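Local coordinates for carbohydrate binding protein, putative, cpb33A (Cellvibrio japonicus, PDB 5FJQ) that is the catalytic domain of a copper-dependent lytic polysaccharide monooxygenase important for efficient use of chitin, which it probably cleaves by oxidation, at residues R61-N66 with Y172-V177. Residues are numbered along the deposited sequence; the frame is centred on the assembly and turned at random.
Sequences RLCSAN and YQCIDV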
ATOM      1  N   ARG A  61       0.083   9.195  -7.410  1.00 21.37           N
ATOM      2  CA  ARG A  61       0.518   7.872  -7.933  1.00 19.14           C
ATOM      3  C   ARG A  61       1.117   6.894  -6.854  1.00 17.23           C
ATOM      4  O   ARG A  61       1.866   5.934  -7.169  1.00 16.91           O
ATOM      5  CB  ARG A  61       1.479   8.060  -9.151  1.00 19.69           C
ATOM      6  CG  ARG A  61       0.871   8.723 -10.385  1.00 21.23           C
ATOM      7  CD  ARG A  61      -0.365   7.993 -10.928  1.00 20.96           C
ATOM      8  NE  ARG A  61      -0.951   8.689 -12.075  1.00 23.39           N
ATOM      9  CZ  ARG A  61      -2.180   8.484 -12.557  1.00 22.95           C
ATOM     10  NH1 ARG A  61      -2.975   7.614 -11.973  1.00 20.63           N
ATOM     11  NH2 ARG A  61      -2.626   9.197 -13.605  1.00 22.43           N
ATOM     12  N   LEU A  62       0.778   7.124  -5.575  1.00 14.97           N
ATOM     13  CA  LEU A  62       1.382   6.433  -4.518  1.00 13.33           C
ATOM     14  C   LEU A  62       0.873   4.976  -4.579  1.00 13.34           C
ATOM     15  O   LEU A  62       1.648   4.049  -4.549  1.00 13.30           O
ATOM     16  CB  LEU A  62       0.959   7.115  -3.248  1.00 12.90           C
ATOM     17  CG  LEU A  62       2.000   8.076  -2.729  1.00 11.94           C
ATOM     18  CD1 LEU A  62       2.121   9.384  -3.500  1.00 13.43           C
ATOM     19  CD2 LEU A  62       1.818   8.332  -1.216  1.00 11.44           C
ATOM     20  N   CYS A  63      -0.404   4.805  -4.876  1.00 14.08           N
ATOM     21  CA  CYS A  63      -0.966   3.455  -4.882  1.00 14.84           C
ATOM     22  C   CYS A  63      -0.597   2.582  -6.075  1.00 14.58           C
ATOM     23  O   CYS A  63      -0.654   1.351  -5.959  1.00 17.00           O
ATOM     24  CB  CYS A  63      -2.490   3.550  -4.735  1.00 17.09           C
ATOM     25  SG  CYS A  63      -3.100   4.250  -3.168  1.00 17.44           S
ATOM     26  N   SER A  64      -0.284   3.174  -7.228  1.00 14.46           N
ATOM     27  CA  SER A  64       0.165   2.428  -8.418  1.00 17.64           C
ATOM     28  C   SER A  64       1.691   2.385  -8.528  1.00 19.87           C
ATOM     29  O   SER A  64       2.219   1.817  -9.478  1.00 19.71           O
ATOM     30  CB  SER A  64      -0.347   3.102  -9.705  1.00 15.41           C
ATOM     31  OG  SER A  64      -0.048   4.517  -9.699  1.00 15.75           O
ATOM     32  N   ALA A  65       2.375   3.049  -7.584  1.00 19.40           N
ATOM     33  CA  ALA A  65       3.817   3.301  -7.694  1.00 20.57           C
ATOM     34  C   ALA A  65       4.108   3.826  -9.124  1.00 19.32           C
ATOM     35  O   ALA A  65       5.127   3.522  -9.686  1.00 19.80           O
ATOM     36  CB  ALA A  65       4.591   2.029  -7.403  1.00 21.25           C
ATOM     37  N   ASN A  66       3.135   4.544  -9.700  1.00 19.12           N
ATOM     38  CA  ASN A  66       3.212   5.158 -11.039  1.00 18.61           C
ATOM     39  C   ASN A  66       3.255   4.156 -12.199  1.00 19.29           C
ATOM     40  O   ASN A  66       3.713   4.473 -13.322  1.00 16.90           O
ATOM     41  CB  ASN A  66       4.367   6.177 -11.122  1.00 20.47           C
ATOM     42  CG  ASN A  66       4.187   7.191 -12.250  1.00 22.09           C
ATOM     43  OD1 ASN A  66       3.061   7.570 -12.608  1.00 22.83           O
ATOM     44  ND2 ASN A  66       5.308   7.687 -12.771  1.00 23.25           N
ATOM     45  N   TYR A 172       5.297  -0.840  -2.825  1.00 15.73           N
ATOM     46  CA  TYR A 172       4.352   0.139  -2.314  1.00 16.81           C
ATOM     47  C   TYR A 172       2.933  -0.382  -2.212  1.00 18.76           C
ATOM     48  O   TYR A 172       2.377  -0.830  -3.218  1.00 21.32           O
ATOM     49  CB  TYR A 172       4.419   1.458  -3.114  1.00 16.13           C
ATOM     50  CG  TYR A 172       5.833   1.934  -3.263  1.00 19.34           C
ATOM     51  CD1 TYR A 172       6.640   1.504  -4.346  1.00 17.69           C
ATOM     52  CD2 TYR A 172       6.369   2.844  -2.354  1.00 18.19           C
ATOM     53  CE1 TYR A 172       7.952   1.922  -4.447  1.00 16.61           C
ATOM     54  CE2 TYR A 172       7.684   3.291  -2.477  1.00 18.48           C
ATOM     55  CZ  TYR A 172       8.460   2.821  -3.540  1.00 17.38           C
ATOM     56  OH  TYR A 172       9.746   3.219  -3.657  1.00 17.90           O
ATOM     57  N   GLN A 173       2.355  -0.309  -1.003  1.00 15.14           N
ATOM     58  CA  GLN A 173       1.022  -0.788  -0.803  1.00 16.60           C
ATOM     59  C   GLN A 173       0.114   0.109  -0.030  1.00 17.04           C
ATOM     60  O   GLN A 173       0.267   0.233   1.207  1.00 17.34           O
ATOM     61  CB  GLN A 173       1.023  -2.121  -0.022  1.00 16.52           C
ATOM     62  CG  GLN A 173       1.793  -3.250  -0.644  1.00 15.71           C
ATOM     63  CD  GLN A 173       0.922  -3.990  -1.596  1.00 16.63           C
ATOM     64  OE1 GLN A 173      -0.007  -4.624  -1.179  1.00 15.79           O
ATOM     65  NE2 GLN A 173       1.184  -3.859  -2.915  1.00 15.72           N
ATOM     66  N   CYS A 174      -0.897   0.608  -0.739  1.00 16.23           N
ATOM     67  CA  CYS A 174      -2.046   1.299  -0.173  1.00 16.12           C
ATOM     68  C   CYS A 174      -3.034   0.298   0.370  1.00 17.79           C
ATOM     69  O   CYS A 174      -3.388  -0.636  -0.349  1.00 17.31           O
ATOM     70  CB  CYS A 174      -2.764   2.095  -1.214  1.00 15.88           C
ATOM     71  SG  CYS A 174      -1.898   3.655  -1.704  1.00 18.83           S
ATOM     72  N   ILE A 175      -3.437   0.505   1.642  1.00 16.33           N
ATOM     73  CA  ILE A 175      -4.397  -0.364   2.379  1.00 17.61           C
ATOM     74  C   ILE A 175      -5.541   0.564   2.836  1.00 17.90           C
ATOM     75  O   ILE A 175      -5.251   1.654   3.343  1.00 16.09           O
ATOM     76  CB  ILE A 175      -3.717  -1.003   3.592  1.00 16.70           C
ATOM     77  CG1 ILE A 175      -2.405  -1.727   3.138  1.00 17.70           C
ATOM     78  CG2 ILE A 175      -4.632  -2.044   4.222  1.00 19.38           C
ATOM     79  CD1 ILE A 175      -1.315  -1.760   4.206  1.00 16.99           C
ATOM     80  N   ASP A 176      -6.812   0.157   2.623  1.00 16.66           N
ATOM     81  CA  ASP A 176      -7.944   0.941   3.136  1.00 15.66           C
ATOM     82  C   ASP A 176      -8.512   0.379   4.448  1.00 18.05           C
ATOM     83  O   ASP A 176      -8.821  -0.808   4.527  1.00 15.53           O
ATOM     84  CB  ASP A 176      -9.043   1.050   2.120  1.00 15.04           C
ATOM     85  CG  ASP A 176      -8.574   1.517   0.807  1.00 17.53           C
ATOM     86  OD1 ASP A 176      -8.400   2.785   0.655  1.00 14.93           O
ATOM     87  OD2 ASP A 176      -8.407   0.602  -0.069  1.00 16.08           O
ATOM     88  N   VAL A 177      -8.670   1.237   5.447  1.00 18.65           N
ATOM     89  CA  VAL A 177      -9.130   0.785   6.777  1.00 19.01           C
ATOM     90  C   VAL A 177     -10.279   1.677   7.256  1.00 18.68           C
ATOM     91  O   VAL A 177     -10.444   2.843   6.789  1.00 19.70           O
ATOM     92  CB  VAL A 177      -7.989   0.743   7.833  1.00 17.24           C
ATOM     93  CG1 VAL A 177      -6.898  -0.251   7.438  1.00 18.09           C
ATOM     94  CG2 VAL A 177      -7.406   2.139   8.028  1.00 15.96           C
TER
HETATM   95  O   HOH W   1      -0.498  -0.055  -3.524  1.00 20.80           O
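C63 and C174 are joined covalently: their SG atoms lie 2.0 Å apart, with a CB-SG-SG-CB torsion of -91°, close to the perpendicular preferred about an S-S bond and left-handed in sense. The bridge ties the type I turn from L62 to A65 to the strand, and C63 CA and C174 CA lie 5.3 Å apart. With chi1 near -60° in both cysteines (-64° and -75°), each SG reaches across to the other segment.

Polar contact between the segments runs through a water, since no direct hydrogen bond links them. The water donates to C63 O at 2.8 Å and to Y172 O at 3.0 Å while accepting from C174 N at 2.9 Å, so three backbone groups grip it next to the disulfide. Inside the turn, A65 N donates to L62 O, which is also hydrogen-bonded to Y156 OH.

The apolar part is small. A65 points its CB at the strand and meets Y172 CD1 obliquely at 3.7 Å, with the backbone of L62 approaching CB of the same tyrosine. The phenol end is held elsewhere, its OH hydrogen-bonded to H53 ND1.

All five touching residues are buried in the core of the E-set β-sandwich, the Y172 side chain about 11 Å from the copper held by H1 and H100. Disulfide and water together fasten the loop between helix 53-56 and strand 83-84 to strand 169-178, whose C174 and Y172 side chains also pack against Y156 of the adjacent antiparallel strand 152-161, while R10 of helix 10-17 touches C63.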